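Local atomic coordinates of p-nitrophenyl phosphatase (Pho2) (Archaeoglobus fulgidus, PDB entry 3QGM), a protein that probably hydrolyses phosphate esters as a metal-dependent phosphatase of the HAD superfamily, and binds a calcium ion. Residues Ile19-Val33 against Leu57-Gly69. Sequence-based numbering, arbitrary orientation. Where two conformers were deposited one is given.
Sequences IGKSVTPIPEGVEGV and LLERLRSFGLEVG
The beta-hairpin flap that follows strand 10-14, which ends in the metal ligand Asp14 of this HAD-type domain, rests together with helix 27-38 on the end of helix 54-63; the hairpin closes on Phe64, helix 27-38 mostly on Leu66. Pro25 lies over one face of the Phe64 ring in a CH-pi contact, its CB 4.0 Å from the ring centroid and 24° off the normal; the opposite face carries the carbonyl Arg60 O, set toward the rim. The hairpin turn meets the ring at its edge, where Val23 O comes to 3.2 Å from Phe64 CE1. Gly20 CA passes 4.0 Å from Phe64 CE2, and a CB on that glycine would clash with the ring. The bend at chi3 of Arg60 (-55°) brings its guanidinium against the hairpin turn, with Val23 CG1 and the Ser22 carbonyl carbon over one face and Ser22 O 3.4 Å from Arg60 CD. A Schellman motif at Gly65 ends the helix and delivers Leu66 to the inner side, where its CD2 packs 3.6 Å from Val30 CG1 while CD1 fits between Val33 CG1 and Ile19 CG2. Val30 CG2 lies 3.9 Å from Phe64 CB. Ile19 CG2 also reaches Leu61 CD2 (4.1 Å), and Phe45 of strand 42-47 touches Ile19, Leu61 and Val33. With an alanine in place of Phe64, a gap would probably open between the hairpin and the helix end, and Pro25 would lose its aromatic partner. Ser22 N is hydrogen-bonded to the calcium ligand Asp16 through OD1, tying this hairpin to the metal site, in the manner of the flap beside the DxD loop of HAD phosphatases.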
loop_
_atom_site.group_PDB
_atom_site.type_symbol
_atom_site.label_atom_id
_atom_site.label_comp_id
_atom_site.label_asym_id
_atom_site.label_seq_id
_atom_site.Cartn_x
_atom_site.Cartn_y
_atom_site.Cartn_z
ATOM N N ILE A 19 -0.699 17.617 -24.921
ATOM C CA ILE A 19 -1.662 17.762 -26.031
ATOM C C ILE A 19 -3.114 17.918 -25.571
ATOM O O ILE A 19 -3.941 18.630 -26.200
ATOM C CB ILE A 19 -1.521 16.573 -26.968
ATOM C CG1 ILE A 19 -0.118 16.613 -27.574
ATOM C CG2 ILE A 19 -2.560 16.594 -28.070
ATOM C CD1 ILE A 19 0.449 15.251 -27.646
ATOM N N GLY A 20 -3.415 17.299 -24.449
ATOM C CA GLY A 20 -4.690 17.492 -23.836
ATOM C C GLY A 20 -4.608 17.338 -22.345
ATOM O O GLY A 20 -3.601 16.925 -21.779
ATOM N N LYS A 21 -5.677 17.720 -21.712
ATOM C CA LYS A 21 -5.899 17.410 -20.328
ATOM C C LYS A 21 -7.204 16.631 -20.269
ATOM O O LYS A 21 -8.269 17.181 -20.500
ATOM C CB LYS A 21 -5.989 18.698 -19.526
ATOM C CG LYS A 21 -5.245 18.642 -18.215
ATOM C CD LYS A 21 -4.856 20.070 -17.722
ATOM C CE LYS A 21 -3.537 20.631 -18.372
ATOM N NZ LYS A 21 -3.446 22.127 -18.206
ATOM N N SER A 22 -7.111 15.337 -20.025
ATOM C CA SER A 22 -8.304 14.475 -20.124
ATOM C C SER A 22 -8.914 14.712 -21.512
ATOM O O SER A 22 -8.198 14.657 -22.487
ATOM C CB SER A 22 -9.288 14.774 -18.960
ATOM O OG SER A 22 -10.453 13.940 -18.983
ATOM N N VAL A 23 -10.197 15.050 -21.615
ATOM C CA VAL A 23 -10.826 15.223 -22.910
ATOM C C VAL A 23 -10.694 16.608 -23.509
ATOM O O VAL A 23 -11.219 16.859 -24.586
ATOM C CB VAL A 23 -12.338 14.897 -22.838
ATOM C CG1 VAL A 23 -12.518 13.368 -22.570
ATOM C CG2 VAL A 23 -13.010 15.800 -21.765
ATOM N N THR A 24 -9.989 17.511 -22.836
ATOM C CA THR A 24 -9.876 18.850 -23.312
ATOM C C THR A 24 -8.515 19.121 -23.983
ATOM O O THR A 24 -7.476 18.939 -23.360
ATOM C CB THR A 24 -10.067 19.786 -22.104
ATOM O OG1 THR A 24 -11.197 19.311 -21.370
ATOM C CG2 THR A 24 -10.272 21.244 -22.544
ATOM N N PRO A 25 -8.518 19.597 -25.235
ATOM C CA PRO A 25 -7.239 19.765 -25.950
ATOM C C PRO A 25 -6.486 20.976 -25.434
ATOM O O PRO A 25 -7.143 21.918 -25.071
ATOM C CB PRO A 25 -7.677 20.007 -27.407
ATOM C CG PRO A 25 -9.085 20.556 -27.326
ATOM C CD PRO A 25 -9.670 20.091 -26.016
ATOM N N ILE A 26 -5.148 20.930 -25.357
ATOM C CA ILE A 26 -4.331 22.131 -25.108
ATOM C C ILE A 26 -4.089 22.670 -26.502
ATOM O O ILE A 26 -3.431 22.003 -27.294
ATOM C CB ILE A 26 -2.926 21.770 -24.431
ATOM C CG1 ILE A 26 -3.082 20.896 -23.190
ATOM C CG2 ILE A 26 -2.055 23.010 -24.147
ATOM C CD1 ILE A 26 -4.205 21.239 -22.319
ATOM N N PRO A 27 -4.673 23.829 -26.854
ATOM C CA PRO A 27 -4.599 24.208 -28.251
ATOM C C PRO A 27 -3.164 24.343 -28.749
ATOM O O PRO A 27 -2.869 23.975 -29.872
ATOM C CB PRO A 27 -5.309 25.583 -28.300
ATOM C CG PRO A 27 -6.040 25.730 -27.046
ATOM C CD PRO A 27 -5.428 24.807 -26.038
ATOM N N GLU A 28 -2.270 24.864 -27.913
ATOM C CA GLU A 28 -0.869 25.057 -28.304
ATOM C C GLU A 28 -0.160 23.719 -28.526
ATOM O O GLU A 28 0.762 23.614 -29.352
ATOM C CB GLU A 28 -0.123 25.867 -27.242
ATOM C CG GLU A 28 -0.790 27.177 -26.862
ATOM C CD GLU A 28 -1.545 27.116 -25.522
ATOM O OE1 GLU A 28 -2.402 26.224 -25.329
ATOM O OE2 GLU A 28 -1.287 28.001 -24.676
ATOM N N GLY A 29 -0.581 22.691 -27.779
ATOM C CA GLY A 29 -0.106 21.317 -28.008
ATOM C C GLY A 29 -0.631 20.677 -29.294
ATOM O O GLY A 29 0.118 20.026 -30.046
ATOM N N VAL A 30 -1.926 20.845 -29.565
ATOM C CA VAL A 30 -2.506 20.381 -30.823
ATOM C C VAL A 30 -1.809 21.035 -32.009
ATOM O O VAL A 30 -1.375 20.349 -32.931
ATOM C CB VAL A 30 -4.062 20.646 -30.883
ATOM C CG1 VAL A 30 -4.571 20.571 -32.321
ATOM C CG2 VAL A 30 -4.825 19.674 -29.968
ATOM N N GLU A 31 -1.708 22.364 -31.982
ATOM C CA GLU A 31 -1.035 23.108 -33.018
ATOM C C GLU A 31 0.374 22.532 -33.254
ATOM O O GLU A 31 0.791 22.282 -34.379
ATOM C CB GLU A 31 -0.886 24.574 -32.594
ATOM C CG GLU A 31 -2.124 25.533 -32.683
ATOM C CD GLU A 31 -1.789 26.961 -32.110
ATOM O OE1 GLU A 31 -1.173 27.765 -32.873
ATOM O OE2 GLU A 31 -2.124 27.270 -30.909
ATOM N N GLY A 32 1.118 22.336 -32.174
ATOM C CA GLY A 32 2.476 21.838 -32.271
ATOM C C GLY A 32 2.574 20.495 -32.941
ATOM O O GLY A 32 3.497 20.236 -33.707
ATOM N N VAL A 33 1.633 19.611 -32.640
ATOM C CA VAL A 33 1.636 18.300 -33.286
ATOM C C VAL A 33 1.422 18.482 -34.759
ATOM O O VAL A 33 2.128 17.912 -35.586
ATOM C CB VAL A 33 0.516 17.394 -32.750
ATOM C CG1 VAL A 33 0.321 16.161 -33.709
ATOM C CG2 VAL A 33 0.837 16.945 -31.350
ATOM N N LEU A 57 -7.755 6.163 -26.569
ATOM C CA LEU A 57 -6.807 7.277 -26.679
ATOM C C LEU A 57 -6.551 7.707 -28.124
ATOM O O LEU A 57 -6.379 8.906 -28.410
ATOM C CB LEU A 57 -5.501 6.923 -25.937
ATOM C CG LEU A 57 -5.624 6.930 -24.393
ATOM C CD1 LEU A 57 -4.297 6.609 -23.696
ATOM C CD2 LEU A 57 -6.131 8.299 -23.920
ATOM N N LEU A 58 -6.544 6.748 -29.042
ATOM C CA LEU A 58 -6.521 7.015 -30.474
ATOM C C LEU A 58 -7.718 7.878 -30.821
ATOM O O LEU A 58 -7.574 8.955 -31.405
ATOM C CB LEU A 58 -6.552 5.704 -31.280
ATOM C CG LEU A 58 -6.514 5.762 -32.820
ATOM C CD1 LEU A 58 -5.260 6.538 -33.234
ATOM C CD2 LEU A 58 -6.623 4.379 -33.532
ATOM N N GLU A 59 -8.910 7.425 -30.442
ATOM C CA GLU A 59 -10.114 8.169 -30.752
ATOM C C GLU A 59 -10.078 9.553 -30.089
ATOM O O GLU A 59 -10.407 10.522 -30.733
ATOM C CB GLU A 59 -11.377 7.352 -30.387
ATOM C CG GLU A 59 -11.587 6.247 -31.392
ATOM C CD GLU A 59 -12.716 5.259 -31.036
ATOM O OE1 GLU A 59 -13.512 5.528 -30.120
ATOM O OE2 GLU A 59 -12.771 4.225 -31.697
ATOM N N ARG A 60 -9.556 9.667 -28.875
ATOM C CA ARG A 60 -9.434 10.978 -28.258
ATOM C C ARG A 60 -8.539 11.936 -29.038
ATOM O O ARG A 60 -8.948 13.080 -29.324
ATOM C CB ARG A 60 -9.007 10.878 -26.828
ATOM C CG ARG A 60 -8.816 12.262 -26.183
ATOM C CD ARG A 60 -8.396 12.124 -24.756
ATOM N NE ARG A 60 -9.341 11.297 -24.045
ATOM C CZ ARG A 60 -9.195 10.841 -22.811
ATOM N NH1 ARG A 60 -8.116 11.134 -22.098
ATOM N NH2 ARG A 60 -10.154 10.079 -22.292
ATOM N N LEU A 61 -7.334 11.506 -29.399
ATOM C CA LEU A 61 -6.450 12.367 -30.196
ATOM C C LEU A 61 -7.138 12.833 -31.486
ATOM O O LEU A 61 -7.064 14.008 -31.854
ATOM C CB LEU A 61 -5.112 11.702 -30.535
ATOM C CG LEU A 61 -4.178 11.509 -29.309
ATOM C CD1 LEU A 61 -2.866 10.978 -29.719
ATOM C CD2 LEU A 61 -3.985 12.800 -28.585
ATOM N N ARG A 62 -7.820 11.906 -32.167
ATOM C CA ARG A 62 -8.589 12.315 -33.347
ATOM C C ARG A 62 -9.687 13.322 -33.023
ATOM O O ARG A 62 -9.904 14.205 -33.823
ATOM C CB ARG A 62 -9.150 11.116 -34.124
ATOM C CG ARG A 62 -8.064 10.171 -34.637
ATOM C CD ARG A 62 -8.672 8.778 -34.977
ATOM N NE ARG A 62 -7.754 7.971 -35.765
ATOM C CZ ARG A 62 -7.970 6.702 -36.144
ATOM N NH1 ARG A 62 -9.091 6.043 -35.800
ATOM N NH2 ARG A 62 -7.051 6.094 -36.873
ATOM N N SER A 63 -10.354 13.220 -31.872
ATOM C CA SER A 63 -11.362 14.221 -31.490
ATOM C C SER A 63 -10.730 15.615 -31.299
ATOM O O SER A 63 -11.433 16.614 -31.394
ATOM C CB SER A 63 -12.167 13.815 -30.248
ATOM O OG SER A 63 -11.478 14.063 -29.019
ATOM N N PHE A 64 -9.427 15.676 -31.016
ATOM C CA PHE A 64 -8.700 16.956 -30.925
ATOM C C PHE A 64 -8.365 17.535 -32.294
ATOM O O PHE A 64 -7.885 18.652 -32.409
ATOM C CB PHE A 64 -7.380 16.772 -30.148
ATOM C CG PHE A 64 -7.555 16.394 -28.695
ATOM C CD1 PHE A 64 -8.749 16.597 -28.035
ATOM C CD2 PHE A 64 -6.504 15.848 -27.986
ATOM C CE1 PHE A 64 -8.888 16.260 -26.719
ATOM C CE2 PHE A 64 -6.649 15.506 -26.653
ATOM C CZ PHE A 64 -7.841 15.689 -26.031
ATOM N N GLY A 65 -8.551 16.749 -33.345
ATOM C CA GLY A 65 -8.325 17.243 -34.686
ATOM C C GLY A 65 -7.052 16.714 -35.300
ATOM O O GLY A 65 -6.645 17.163 -36.372
ATOM N N LEU A 66 -6.407 15.762 -34.627
ATOM C CA LEU A 66 -5.132 15.253 -35.091
ATOM C C LEU A 66 -5.385 14.039 -35.984
ATOM O O LEU A 66 -6.324 13.260 -35.756
ATOM C CB LEU A 66 -4.221 14.877 -33.900
ATOM C CG LEU A 66 -4.036 15.958 -32.819
ATOM C CD1 LEU A 66 -2.961 15.546 -31.849
ATOM C CD2 LEU A 66 -3.688 17.291 -33.417
ATOM N N GLU A 67 -4.519 13.903 -36.978
ATOM C CA GLU A 67 -4.522 12.798 -37.890
ATOM C C GLU A 67 -3.505 11.829 -37.313
ATOM O O GLU A 67 -2.326 12.146 -37.264
ATOM C CB GLU A 67 -4.084 13.269 -39.277
ATOM C CG GLU A 67 -4.725 12.527 -40.445
ATOM C CD GLU A 67 -5.454 13.499 -41.392
ATOM O OE1 GLU A 67 -6.534 14.009 -40.995
ATOM O OE2 GLU A 67 -4.944 13.768 -42.510
ATOM N N VAL A 68 -3.984 10.671 -36.863
ATOM C CA VAL A 68 -3.187 9.746 -36.041
ATOM C C VAL A 68 -3.619 8.342 -36.409
ATOM O O VAL A 68 -4.804 8.042 -36.445
ATOM C CB VAL A 68 -3.443 9.969 -34.495
ATOM C CG1 VAL A 68 -2.533 9.129 -33.646
ATOM C CG2 VAL A 68 -3.294 11.438 -34.105
ATOM N N GLY A 69 -2.662 7.487 -36.712
ATOM C CA GLY A 69 -2.927 6.039 -36.876
ATOM C C GLY A 69 -2.662 5.227 -35.604
ATOM O O GLY A 69 -1.934 5.673 -34.718
#